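Local coordinates for outer membrane protein TP0453 (Treponema pallidum, PDB 3K8G) that alters membrane permeability at acidic pH and might take part in ligand transport, as a lipoprotein associated with the outer membrane of the syphilis spirochaete, at residues Leu12-Gly16 with Met133-Leu137; Arg36-His41 with Ala249-Ser253; Ser65-Arg69 with Phe122-Glu128; Asp89-Ser93 with Tyr103-Thr108. One frame throughout, in Å; residues are numbered along the deposited sequence.

Contact 1 of 4, residues Leu12-Gly16 with Met133-Leu137; sequences LGVVG and MLSRL
Gly-13 opens the contact by laying its carbonyl against the side chain of Arg-136: its O is 3.4 Å from CD of Arg-136 and lies near the edge of the guanidinium group. Val-14, one residue on, gives the largest share of the interface. Its O is gripped by Arg-136 from the side, by two nitrogens at once: NE donates to it at 2.9 Å and NH2 of Arg-136 reaches the same O at 2.9 Å. The oxygen sits close to the guanidinium plane, but neither N-H is straight, the angles being 146° and 141°, as expected when two donors converge on one atom. A bend at chi3 of Arg-136 folds the group back over its own segment, so that one face lies above CA of Met-133.

The two methyls of Val-14 part company. CG1, anti to the backbone N (chi1 178°), meets CE of Met-133 at 3.7 Å, where the extended methionine chain crosses the valine at about a right angle; CG2 turns to CD2 of Leu-137, 3.9 Å away. Val-15 adds its CG1, alongside the same methionine methyl. Gly-16 has left helical angles, with positive phi, and its CA covers one face of the guanidinium of Arg-136. A salt bridge to Glu-128 also holds NH2 of Arg-136, and Phe-71 of strand 67-74 touches Val-14, Val-15 and Leu-137. An arginine thus gives two N-H groups to a carbonyl in the last turn of helix 11-15, tying that short helix to the end of 130-135 over the strands of the half-barrel.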
loop_
_atom_site.group_PDB
_atom_site.type_symbol
_atom_site.label_atom_id
_atom_site.label_comp_id
_atom_site.label_asym_id
_atom_site.label_seq_id
_atom_site.Cartn_x
_atom_site.Cartn_y
_atom_site.Cartn_z
ATOM N N LEU A 12 -7.320 -4.110 7.749
ATOM C CA LEU A 12 -6.120 -4.978 7.604
ATOM C C LEU A 12 -6.491 -6.471 7.606
ATOM O O LEU A 12 -5.871 -7.249 6.908
ATOM C CB LEU A 12 -5.060 -4.666 8.683
ATOM C CG LEU A 12 -4.452 -3.240 8.474
ATOM C CD1 LEU A 12 -3.612 -2.791 9.674
ATOM C CD2 LEU A 12 -3.668 -3.135 7.163
ATOM N N GLY A 13 -7.521 -6.838 8.367
ATOM C CA GLY A 13 -8.010 -8.234 8.363
ATOM C C GLY A 13 -8.704 -8.576 7.065
ATOM O O GLY A 13 -8.777 -9.746 6.695
ATOM N N VAL A 14 -9.205 -7.554 6.364
ATOM C CA VAL A 14 -9.878 -7.774 5.069
ATOM C C VAL A 14 -8.898 -7.951 3.905
ATOM O O VAL A 14 -9.083 -8.834 3.059
ATOM C CB VAL A 14 -10.889 -6.636 4.708
ATOM C CG1 VAL A 14 -11.527 -6.896 3.300
ATOM C CG2 VAL A 14 -11.968 -6.458 5.781
ATOM N N VAL A 15 -7.846 -7.132 3.833
ATOM C CA VAL A 15 -6.853 -7.322 2.756
ATOM C C VAL A 15 -6.080 -8.654 2.943
ATOM O O VAL A 15 -5.602 -9.243 1.978
ATOM C CB VAL A 15 -5.900 -6.104 2.553
ATOM C CG1 VAL A 15 -6.758 -4.837 2.230
ATOM C CG2 VAL A 15 -5.020 -5.848 3.807
ATOM N N GLY A 16 -5.956 -9.108 4.181
ATOM C CA GLY A 16 -5.486 -10.467 4.446
ATOM C C GLY A 16 -4.115 -10.577 5.053
ATOM O O GLY A 16 -3.279 -9.697 4.903
ATOM N N MET A 133 -12.174 -12.493 -0.563
ATOM C CA MET A 133 -11.853 -11.243 0.161
ATOM C C MET A 133 -13.033 -10.735 0.969
ATOM O O MET A 133 -12.878 -10.397 2.159
ATOM C CB MET A 133 -11.410 -10.162 -0.782
ATOM C CG MET A 133 -11.038 -8.871 -0.051
ATOM S SD MET A 133 -10.192 -7.760 -1.188
ATOM C CE MET A 133 -9.949 -6.321 -0.049
ATOM N N LEU A 134 -14.211 -10.705 0.340
ATOM C CA LEU A 134 -15.428 -10.254 1.033
ATOM C C LEU A 134 -15.801 -11.110 2.236
ATOM O O LEU A 134 -16.349 -10.590 3.204
ATOM C CB LEU A 134 -16.625 -10.110 0.071
ATOM C CG LEU A 134 -16.447 -9.019 -0.980
ATOM C CD1 LEU A 134 -17.649 -8.988 -1.922
ATOM C CD2 LEU A 134 -16.208 -7.622 -0.350
ATOM N N SER A 135 -15.487 -12.410 2.203
ATOM C CA SER A 135 -15.766 -13.281 3.361
ATOM C C SER A 135 -15.018 -12.813 4.647
ATOM O O SER A 135 -15.426 -13.140 5.784
ATOM C CB SER A 135 -15.398 -14.731 3.079
ATOM O OG SER A 135 -13.989 -14.899 3.096
ATOM N N ARG A 136 -13.937 -12.058 4.449
ATOM C CA ARG A 136 -13.152 -11.527 5.559
ATOM C C ARG A 136 -13.808 -10.290 6.206
ATOM O O ARG A 136 -13.345 -9.802 7.232
ATOM C CB ARG A 136 -11.690 -11.297 5.149
ATOM C CG ARG A 136 -10.963 -12.661 4.821
ATOM C CD ARG A 136 -9.400 -12.529 4.764
ATOM N NE ARG A 136 -9.027 -11.651 3.665
ATOM C CZ ARG A 136 -8.745 -12.084 2.426
ATOM N NH1 ARG A 136 -8.776 -13.397 2.175
ATOM N NH2 ARG A 136 -8.406 -11.202 1.466
ATOM N N LEU A 137 -14.872 -9.790 5.597
ATOM C CA LEU A 137 -15.758 -8.819 6.275
ATOM C C LEU A 137 -16.455 -9.434 7.469
ATOM O O LEU A 137 -16.791 -8.704 8.430
ATOM C CB LEU A 137 -16.805 -8.227 5.298
ATOM C CG LEU A 137 -16.260 -7.369 4.138
ATOM C CD1 LEU A 137 -17.381 -7.094 3.138
ATOM C CD2 LEU A 137 -15.638 -6.055 4.618
#

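Contact 2 of 4, residues Arg36-His41 with Ala249-Ser253; sequences RIIENH and ASVIS
Asn-40 and Ser-253 face each other across the helix pair, and their side chains make its straightest polar link. ND2 of Asn-40 donates to OG of Ser-253 at 2.7 Å and 164°, with the hydroxyl oxygen lying exactly in the amide plane. That hydroxyl in turn donates to O of Ala-249, 2.9 Å from OG of Ser-253, back along its own helix. This fixes its rotation and leaves its oxygen turned to the amide; the backbone N of Ser-253 reaches the same carbonyl from the other face.

The imidazole of His-41 comes in edge-on, its NE2 3.2 Å from O of Ser-253 and the oxygen near the ring plane. The bond is bent, at 143°. The other ring nitrogen of His-41, ND1, is hydrogen-bonded to a pentanediol molecule probably taken from the crystallisation liquor.

Beside this polar row runs an apolar one. Ile-37 lays CG1 against CB of Ala-249 at 3.8 Å. Its CD1, carried outward by an extended chi2, meets CD1 of Ile-252 at 4.0 Å, and both isoleucines rest on Phe-25 of strand 21-26. CB of Arg-36 touches the Ala-249 methyl, 3.6 Å from its CB, before the chain leads away.

The short axes pass 9.0 Å apart at -48°, with the small Ala-249 and Ser-253 turned toward the partner helix. Such packing joins two probably amphipathic helices, 31-41 and 245-253, among those that move away from helices 169-176 and 215-225 when the hydrophobic cavity opens.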
loop_
_atom_site.group_PDB
_atom_site.type_symbol
_atom_site.label_atom_id
_atom_site.label_comp_id
_atom_site.label_asym_id
_atom_site.label_seq_id
_atom_site.Cartn_x
_atom_site.Cartn_y
_atom_site.Cartn_z
ATOM N N ARG A 36 -0.282 8.821 -9.568
ATOM C CA ARG A 36 0.841 8.275 -10.338
ATOM C C ARG A 36 0.930 6.755 -10.249
ATOM O O ARG A 36 1.202 6.079 -11.248
ATOM C CB ARG A 36 2.169 8.856 -9.858
ATOM C CG ARG A 36 2.380 10.303 -10.191
ATOM C CD ARG A 36 3.731 10.776 -9.640
ATOM N NE ARG A 36 4.039 12.128 -10.108
ATOM C CZ ARG A 36 4.695 12.408 -11.234
ATOM N NH1 ARG A 36 5.137 11.431 -12.019
ATOM N NH2 ARG A 36 4.914 13.676 -11.568
ATOM N N ILE A 37 0.733 6.211 -9.054
ATOM C CA ILE A 37 0.745 4.753 -8.919
ATOM C C ILE A 37 -0.356 4.132 -9.763
ATOM O O ILE A 37 -0.107 3.191 -10.515
ATOM C CB ILE A 37 0.611 4.313 -7.455
ATOM C CG1 ILE A 37 1.826 4.778 -6.663
ATOM C CG2 ILE A 37 0.453 2.764 -7.359
ATOM C CD1 ILE A 37 1.620 4.737 -5.172
ATOM N N ILE A 38 -1.563 4.687 -9.671
ATOM C CA ILE A 38 -2.686 4.162 -10.451
ATOM C C ILE A 38 -2.382 4.189 -11.949
ATOM O O ILE A 38 -2.563 3.177 -12.641
ATOM C CB ILE A 38 -3.984 4.913 -10.139
ATOM C CG1 ILE A 38 -4.479 4.526 -8.744
ATOM C CG2 ILE A 38 -5.060 4.695 -11.256
ATOM C CD1 ILE A 38 -5.639 5.371 -8.283
ATOM N N GLU A 39 -1.889 5.338 -12.427
ATOM C CA GLU A 39 -1.477 5.514 -13.815
ATOM C C GLU A 39 -0.506 4.455 -14.314
ATOM O O GLU A 39 -0.654 3.975 -15.435
ATOM C CB GLU A 39 -0.818 6.882 -14.017
ATOM C CG GLU A 39 -1.753 8.047 -13.961
ATOM C CD GLU A 39 -1.020 9.341 -14.184
ATOM O OE1 GLU A 39 -0.451 9.491 -15.285
ATOM O OE2 GLU A 39 -1.000 10.187 -13.261
ATOM N N ASN A 40 0.493 4.122 -13.490
ATOM C CA ASN A 40 1.486 3.098 -13.822
ATOM C C ASN A 40 0.871 1.705 -14.058
ATOM O O ASN A 40 1.511 0.845 -14.670
ATOM C CB ASN A 40 2.530 2.980 -12.704
ATOM C CG ASN A 40 3.445 4.215 -12.579
ATOM O OD1 ASN A 40 3.511 5.068 -13.466
ATOM N ND2 ASN A 40 4.181 4.282 -11.466
ATOM N N HIS A 41 -0.358 1.489 -13.578
ATOM C CA HIS A 41 -0.998 0.163 -13.647
ATOM C C HIS A 41 -2.261 0.053 -14.514
ATOM O O HIS A 41 -2.780 -1.051 -14.707
ATOM C CB HIS A 41 -1.303 -0.373 -12.241
ATOM C CG HIS A 41 -0.088 -0.787 -11.473
ATOM N ND1 HIS A 41 0.135 -0.394 -10.170
ATOM C CD2 HIS A 41 0.977 -1.544 -11.824
ATOM C CE1 HIS A 41 1.275 -0.907 -9.746
ATOM N NE2 HIS A 41 1.810 -1.603 -10.733
ATOM N N ALA A 249 6.499 6.584 -6.497
ATOM C CA ALA A 249 5.410 5.914 -7.221
ATOM C C ALA A 249 5.885 4.713 -8.044
ATOM O O ALA A 249 5.234 3.651 -8.048
ATOM C CB ALA A 249 4.664 6.921 -8.117
ATOM N N SER A 250 7.010 4.910 -8.731
ATOM C CA SER A 250 7.697 3.884 -9.518
ATOM C C SER A 250 8.204 2.718 -8.638
ATOM O O SER A 250 7.973 1.552 -8.952
ATOM C CB SER A 250 8.852 4.542 -10.283
ATOM O OG SER A 250 9.752 3.575 -10.797
ATOM N N VAL A 251 8.880 3.044 -7.539
ATOM C CA VAL A 251 9.297 2.032 -6.536
ATOM C C VAL A 251 8.119 1.139 -6.095
ATOM O O VAL A 251 8.214 -0.101 -6.068
ATOM C CB VAL A 251 9.994 2.706 -5.299
ATOM C CG1 VAL A 251 10.150 1.721 -4.140
ATOM C CG2 VAL A 251 11.361 3.283 -5.697
ATOM N N ILE A 252 6.994 1.758 -5.757
ATOM C CA ILE A 252 5.821 0.987 -5.354
ATOM C C ILE A 252 5.192 0.156 -6.495
ATOM O O ILE A 252 4.777 -0.995 -6.296
ATOM C CB ILE A 252 4.767 1.923 -4.706
ATOM C CG1 ILE A 252 5.340 2.477 -3.386
ATOM C CG2 ILE A 252 3.456 1.186 -4.515
ATOM C CD1 ILE A 252 4.488 3.525 -2.696
ATOM N N SER A 253 5.112 0.762 -7.678
ATOM C CA SER A 253 4.563 0.140 -8.873
ATOM C C SER A 253 5.374 -1.075 -9.262
ATOM O O SER A 253 4.817 -2.084 -9.685
ATOM C CB SER A 253 4.621 1.140 -10.039
ATOM O OG SER A 253 3.644 2.136 -9.866
#

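Contact 3 of 4, residues Ser65-Arg69 with Phe122-Glu128; sequences SKEFR and FGSSKRE
Phe-68 and Phe-122 form an antiparallel hydrogen-bonded pair, each N donating to the other's O, where strand 67-74 runs beside 117-123. Glu-67 and Gly-123 follow as a non-hydrogen-bonded pair, their CA atoms 4.3 Å apart. Lys-66 and Glu-67 form a G1 beta bulge opposite Phe-62 of strand 54-62. N of Ser-124, which begins a type I turn ending at Arg-127, binds O of Lys-66 at 3.0 Å and 171°.

The Ser-124 hydroxyl ties the turn down twice. Its OG donates to O of Ser-65 at 2.9 Å and accepts from N of Lys-126, an ST turn.

Among apolar contacts, the Phe-68 and Phe-122 side chains run side by side on one face of the sheet, touching through their CD2 atoms.

Charge governs the other face. Glu-67 CG sits between its backbone N and carbonyl carbon (chi1 54°), and the extended chain beyond carries OE1 to N of Glu-128, 2.9 Å away. Arg-69 grips Glu-67 side-on, NE to OE1 from the opposite side of the carboxylate and NH2 to OE2. OE2 of Glu-67 also accepts from OG of Ser-65 at 2.6 Å, and a water donates both to it and to O of Lys-126. With so many donors Glu-67 is probably ionised. The Glu-128 carboxylate, whose stronger partner is Arg-136, stacks over the Arg-69 guanidinium with planes 26° apart; its OE1 is 3.4 Å from NE of Arg-69, well above the plane, a salt bridge through charge alone.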
loop_
_atom_site.group_PDB
_atom_site.type_symbol
_atom_site.label_atom_id
_atom_site.label_comp_id
_atom_site.label_asym_id
_atom_site.label_seq_id
_atom_site.Cartn_x
_atom_site.Cartn_y
_atom_site.Cartn_z
ATOM N N SER A 65 1.287 -14.833 -5.752
ATOM C CA SER A 65 0.093 -14.732 -6.609
ATOM C C SER A 65 0.026 -13.412 -7.408
ATOM O O SER A 65 -0.967 -13.150 -8.099
ATOM C CB SER A 65 -1.166 -14.905 -5.745
ATOM O OG SER A 65 -1.120 -14.024 -4.605
ATOM N N LYS A 66 1.082 -12.594 -7.301
ATOM C CA LYS A 66 1.219 -11.307 -8.045
ATOM C C LYS A 66 -0.033 -10.456 -8.026
ATOM O O LYS A 66 -0.663 -10.252 -9.074
ATOM C CB LYS A 66 1.633 -11.567 -9.520
ATOM C CG LYS A 66 2.988 -12.274 -9.703
ATOM C CD LYS A 66 2.994 -13.091 -10.994
ATOM C CE LYS A 66 4.303 -13.833 -11.194
ATOM N NZ LYS A 66 5.259 -13.040 -12.018
ATOM N N GLU A 67 -0.403 -9.930 -6.858
ATOM C CA GLU A 67 -1.667 -9.213 -6.761
ATOM C C GLU A 67 -1.579 -8.180 -5.677
ATOM O O GLU A 67 -0.830 -8.377 -4.712
ATOM C CB GLU A 67 -2.791 -10.182 -6.390
ATOM C CG GLU A 67 -2.508 -10.997 -5.110
ATOM C CD GLU A 67 -3.696 -11.841 -4.641
ATOM O OE1 GLU A 67 -4.831 -11.366 -4.711
ATOM O OE2 GLU A 67 -3.495 -13.008 -4.283
ATOM N N PHE A 68 -2.362 -7.114 -5.815
ATOM C CA PHE A 68 -2.585 -6.176 -4.718
ATOM C C PHE A 68 -4.030 -6.345 -4.289
ATOM O O PHE A 68 -4.916 -6.532 -5.137
ATOM C CB PHE A 68 -2.432 -4.726 -5.209
ATOM C CG PHE A 68 -1.012 -4.245 -5.326
ATOM C CD1 PHE A 68 -0.410 -3.562 -4.265
ATOM C CD2 PHE A 68 -0.317 -4.351 -6.536
ATOM C CE1 PHE A 68 0.903 -3.037 -4.376
ATOM C CE2 PHE A 68 1.002 -3.830 -6.660
ATOM C CZ PHE A 68 1.608 -3.191 -5.568
ATOM N N ARG A 69 -4.281 -6.283 -2.979
ATOM C CA ARG A 69 -5.641 -6.260 -2.473
ATOM C C ARG A 69 -5.763 -4.991 -1.706
ATOM O O ARG A 69 -4.904 -4.716 -0.867
ATOM C CB ARG A 69 -5.889 -7.435 -1.539
ATOM C CG ARG A 69 -5.597 -8.817 -2.215
ATOM C CD ARG A 69 -6.054 -9.967 -1.286
ATOM N NE ARG A 69 -5.391 -11.202 -1.722
ATOM C CZ ARG A 69 -5.019 -12.178 -0.910
ATOM N NH1 ARG A 69 -5.251 -12.099 0.409
ATOM N NH2 ARG A 69 -4.405 -13.234 -1.413
ATOM N N PHE A 122 -6.316 -6.300 -7.720
ATOM C CA PHE A 122 -5.668 -6.024 -8.994
ATOM C C PHE A 122 -4.524 -7.002 -9.196
ATOM O O PHE A 122 -3.726 -7.226 -8.283
ATOM C CB PHE A 122 -5.082 -4.600 -8.979
ATOM C CG PHE A 122 -4.137 -4.348 -10.104
ATOM C CD1 PHE A 122 -4.629 -4.055 -11.381
ATOM C CD2 PHE A 122 -2.762 -4.481 -9.914
ATOM C CE1 PHE A 122 -3.748 -3.859 -12.468
ATOM C CE2 PHE A 122 -1.876 -4.284 -10.993
ATOM C CZ PHE A 122 -2.365 -3.983 -12.256
ATOM N N GLY A 123 -4.392 -7.567 -10.385
ATOM C CA GLY A 123 -3.144 -8.273 -10.694
ATOM C C GLY A 123 -3.263 -9.405 -11.680
ATOM O O GLY A 123 -4.038 -9.326 -12.617
ATOM N N SER A 124 -2.486 -10.452 -11.460
ATOM C CA SER A 124 -2.424 -11.567 -12.382
ATOM C C SER A 124 -3.704 -12.423 -12.358
ATOM O O SER A 124 -4.596 -12.233 -11.523
ATOM C CB SER A 124 -1.248 -12.444 -11.998
ATOM O OG SER A 124 -1.603 -13.268 -10.904
ATOM N N SER A 125 -3.765 -13.416 -13.236
ATOM C CA SER A 125 -4.903 -14.351 -13.237
ATOM C C SER A 125 -5.015 -15.220 -11.951
ATOM O O SER A 125 -6.054 -15.805 -11.691
ATOM C CB SER A 125 -4.857 -15.224 -14.500
ATOM O OG SER A 125 -3.873 -16.235 -14.358
ATOM N N LYS A 126 -3.960 -15.253 -11.137
ATOM C CA LYS A 126 -3.946 -15.973 -9.860
ATOM C C LYS A 126 -4.393 -15.088 -8.668
ATOM O O LYS A 126 -4.389 -15.516 -7.516
ATOM C CB LYS A 126 -2.535 -16.476 -9.590
ATOM C CG LYS A 126 -2.036 -17.587 -10.519
ATOM C CD LYS A 126 -2.495 -18.912 -9.956
ATOM C CE LYS A 126 -1.657 -20.074 -10.456
ATOM N NZ LYS A 126 -1.954 -21.250 -9.601
ATOM N N ARG A 127 -4.818 -13.872 -8.954
ATOM C CA ARG A 127 -5.329 -12.987 -7.889
ATOM C C ARG A 127 -6.563 -13.578 -7.176
ATOM O O ARG A 127 -7.342 -14.357 -7.747
ATOM C CB ARG A 127 -5.672 -11.629 -8.442
ATOM C CG ARG A 127 -6.926 -11.560 -9.325
ATOM C CD ARG A 127 -6.957 -10.182 -9.943
ATOM N NE ARG A 127 -8.158 -9.951 -10.770
ATOM C CZ ARG A 127 -8.225 -10.115 -12.081
ATOM N NH1 ARG A 127 -7.146 -10.503 -12.767
ATOM N NH2 ARG A 127 -9.379 -9.854 -12.710
ATOM N N GLU A 128 -6.735 -13.170 -5.928
ATOM C CA GLU A 128 -7.764 -13.757 -5.068
ATOM C C GLU A 128 -9.135 -13.476 -5.662
ATOM O O GLU A 128 -9.372 -12.396 -6.256
ATOM C CB GLU A 128 -7.664 -13.133 -3.663
ATOM C CG GLU A 128 -8.675 -13.732 -2.659
ATOM C CD GLU A 128 -8.404 -13.299 -1.250
ATOM O OE1 GLU A 128 -8.594 -12.089 -1.007
ATOM O OE2 GLU A 128 -8.007 -14.161 -0.420
HETATM O O HOH W 1 -4.521 -15.422 -4.676
#

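Contact 4 of 4, residues Asp89-Ser93 with Tyr103-Thr108; sequences DGWAS and YESEHT
Ala-92 and Glu-104 form an antiparallel hydrogen-bonded pair, N of Ala-92 to O of Glu-104 at 2.9 Å and N of Glu-104 to O of Ala-92 at 2.7 Å, and Ser-93 with Tyr-103 makes the non-hydrogen-bonded pair that follows. The indole of Trp-91 meets Tyr-103, Ser-105 and Thr-108. Ser-105 lies over one face, its CB 4.3 Å from the centroid of the six-membered ring and 20° off the normal, a CH-pi contact. The hydroxyl of Ser-105 sits above the same ring but donates to O of Thr-108, 2.8 Å from OG and on a lone pair in the carbonyl plane. That bond, joined by one from N of Ser-105 to the same O, fixes the side chain across the turn between strands 101-104 and 108-114.

Tyr-103 crosses the indole at about a right angle, bringing CB within 3.7 Å of CE3 of Trp-91. With CG anti to the carbonyl carbon (chi1 -54°), the Tyr-103 ring passes CB of Ser-93 at 3.8 Å from CE1.

Strand 92-95 is the outermost at this end of the half-barrel, and 101-104 links it to 108-114, where Val-110 touches Trp-91; Phe-85 stacks on Tyr-103 and meets Trp-91 edge-to-face.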
loop_
_atom_site.group_PDB
_atom_site.type_symbol
_atom_site.label_atom_id
_atom_site.label_comp_id
_atom_site.label_asym_id
_atom_site.label_seq_id
_atom_site.Cartn_x
_atom_site.Cartn_y
_atom_site.Cartn_z
ATOM N N ASP A 89 -16.462 0.164 -20.907
ATOM C CA ASP A 89 -15.096 0.277 -20.418
ATOM C C ASP A 89 -14.484 -1.086 -20.128
ATOM O O ASP A 89 -13.344 -1.173 -19.662
ATOM C CB ASP A 89 -15.020 1.215 -19.207
ATOM C CG ASP A 89 -14.992 2.684 -19.613
ATOM O OD1 ASP A 89 -14.481 2.978 -20.717
ATOM O OD2 ASP A 89 -15.486 3.540 -18.839
ATOM N N GLY A 90 -15.242 -2.141 -20.434
ATOM C CA GLY A 90 -14.779 -3.515 -20.254
ATOM C C GLY A 90 -15.056 -4.086 -18.875
ATOM O O GLY A 90 -14.356 -5.015 -18.443
ATOM N N TRP A 91 -16.057 -3.531 -18.186
ATOM C CA TRP A 91 -16.496 -3.987 -16.860
ATOM C C TRP A 91 -17.698 -4.913 -16.965
ATOM O O TRP A 91 -18.705 -4.540 -17.559
ATOM C CB TRP A 91 -16.930 -2.815 -15.968
ATOM C CG TRP A 91 -15.860 -1.935 -15.555
ATOM C CD1 TRP A 91 -15.558 -0.701 -16.081
ATOM C CD2 TRP A 91 -14.899 -2.181 -14.514
ATOM N NE1 TRP A 91 -14.470 -0.172 -15.429
ATOM C CE2 TRP A 91 -14.047 -1.050 -14.461
ATOM C CE3 TRP A 91 -14.676 -3.245 -13.621
ATOM C CZ2 TRP A 91 -12.977 -0.954 -13.556
ATOM C CZ3 TRP A 91 -13.617 -3.142 -12.700
ATOM C CH2 TRP A 91 -12.784 -2.004 -12.680
ATOM N N ALA A 92 -17.601 -6.097 -16.367
ATOM C CA ALA A 92 -18.734 -7.010 -16.293
ATOM C C ALA A 92 -19.186 -7.083 -14.859
ATOM O O ALA A 92 -18.356 -7.138 -13.946
ATOM C CB ALA A 92 -18.354 -8.378 -16.797
ATOM N N SER A 93 -20.498 -7.056 -14.657
ATOM C CA SER A 93 -21.071 -7.139 -13.324
ATOM C C SER A 93 -21.678 -8.520 -13.064
ATOM O O SER A 93 -22.188 -9.164 -13.988
ATOM C CB SER A 93 -22.134 -6.065 -13.139
ATOM O OG SER A 93 -23.262 -6.349 -13.945
ATOM N N TYR A 103 -17.809 -6.154 -9.804
ATOM C CA TYR A 103 -17.392 -5.733 -11.141
ATOM C C TYR A 103 -16.022 -6.329 -11.493
ATOM O O TYR A 103 -15.065 -6.282 -10.687
ATOM C CB TYR A 103 -17.397 -4.210 -11.233
ATOM C CG TYR A 103 -18.739 -3.593 -10.835
ATOM C CD1 TYR A 103 -19.766 -3.457 -11.771
ATOM C CD2 TYR A 103 -18.979 -3.168 -9.527
ATOM C CE1 TYR A 103 -20.997 -2.899 -11.424
ATOM C CE2 TYR A 103 -20.212 -2.601 -9.163
ATOM C CZ TYR A 103 -21.208 -2.471 -10.126
ATOM O OH TYR A 103 -22.423 -1.923 -9.795
ATOM N N GLU A 104 -15.933 -6.929 -12.676
ATOM C CA GLU A 104 -14.711 -7.609 -13.101
ATOM C C GLU A 104 -14.217 -7.060 -14.403
ATOM O O GLU A 104 -15.021 -6.762 -15.302
ATOM C CB GLU A 104 -14.945 -9.130 -13.250
ATOM C CG GLU A 104 -15.490 -9.801 -11.961
ATOM C CD GLU A 104 -15.327 -11.326 -11.946
ATOM O OE1 GLU A 104 -15.625 -11.982 -12.972
ATOM O OE2 GLU A 104 -14.910 -11.858 -10.897
ATOM N N SER A 105 -12.901 -6.939 -14.512
ATOM C CA SER A 105 -12.235 -6.621 -15.778
ATOM C C SER A 105 -10.998 -7.519 -15.932
ATOM O O SER A 105 -10.698 -8.321 -15.040
ATOM C CB SER A 105 -11.857 -5.132 -15.839
ATOM O OG SER A 105 -10.943 -4.757 -14.800
ATOM N N GLU A 106 -10.270 -7.384 -17.035
ATOM C CA GLU A 106 -9.065 -8.205 -17.257
ATOM C C GLU A 106 -8.150 -8.347 -16.027
ATOM O O GLU A 106 -7.748 -9.458 -15.661
ATOM C CB GLU A 106 -8.225 -7.644 -18.411
ATOM C CG GLU A 106 -7.090 -8.573 -18.845
ATOM C CD GLU A 106 -7.585 -9.881 -19.480
ATOM O OE1 GLU A 106 -8.801 -10.008 -19.771
ATOM O OE2 GLU A 106 -6.747 -10.783 -19.700
ATOM N N HIS A 107 -7.765 -7.221 -15.448
ATOM C CA HIS A 107 -6.817 -7.259 -14.329
ATOM C C HIS A 107 -7.358 -6.736 -12.990
ATOM O O HIS A 107 -6.663 -6.830 -11.980
ATOM C CB HIS A 107 -5.548 -6.501 -14.696
ATOM C CG HIS A 107 -4.732 -7.180 -15.751
ATOM N ND1 HIS A 107 -4.170 -8.429 -15.569
ATOM C CD2 HIS A 107 -4.388 -6.788 -17.000
ATOM C CE1 HIS A 107 -3.526 -8.781 -16.669
ATOM N NE2 HIS A 107 -3.635 -7.800 -17.548
ATOM N N THR A 108 -8.562 -6.157 -12.998
ATOM C CA THR A 108 -9.113 -5.497 -11.815
ATOM C C THR A 108 -10.526 -5.942 -11.471
ATOM O O THR A 108 -11.404 -5.969 -12.343
ATOM C CB THR A 108 -9.062 -3.962 -11.957
ATOM O OG1 THR A 108 -7.761 -3.578 -12.385
ATOM C CG2 THR A 108 -9.336 -3.277 -10.614
#

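How the contacts relate
Contact 3 is the hub, touching each of the others. Toward contact 1, 15 Å away between centres, Glu-128 OE1 forms a salt bridge with Arg-136 NH2 at 2.6 Å, and Arg-69 NH1 probably bonds Val-15 O at 3.3 Å. Toward contact 4 a probable backbone hydrogen bond, Gly-123 N to His-107 O at 2.9 Å, joins the end of strand 117-123 to the residue before strand 108-114. Toward contact 2 the touch is packing, with Phe-122 CE1 3.7 Å from His-41 O. Contacts 1 and 2 lie on opposite sides of the chain's centre, 24 Å apart between centres. Bound pentanediol lies within about 3 to 4 Å of the His-41, Phe-122 and Thr-108 side chains.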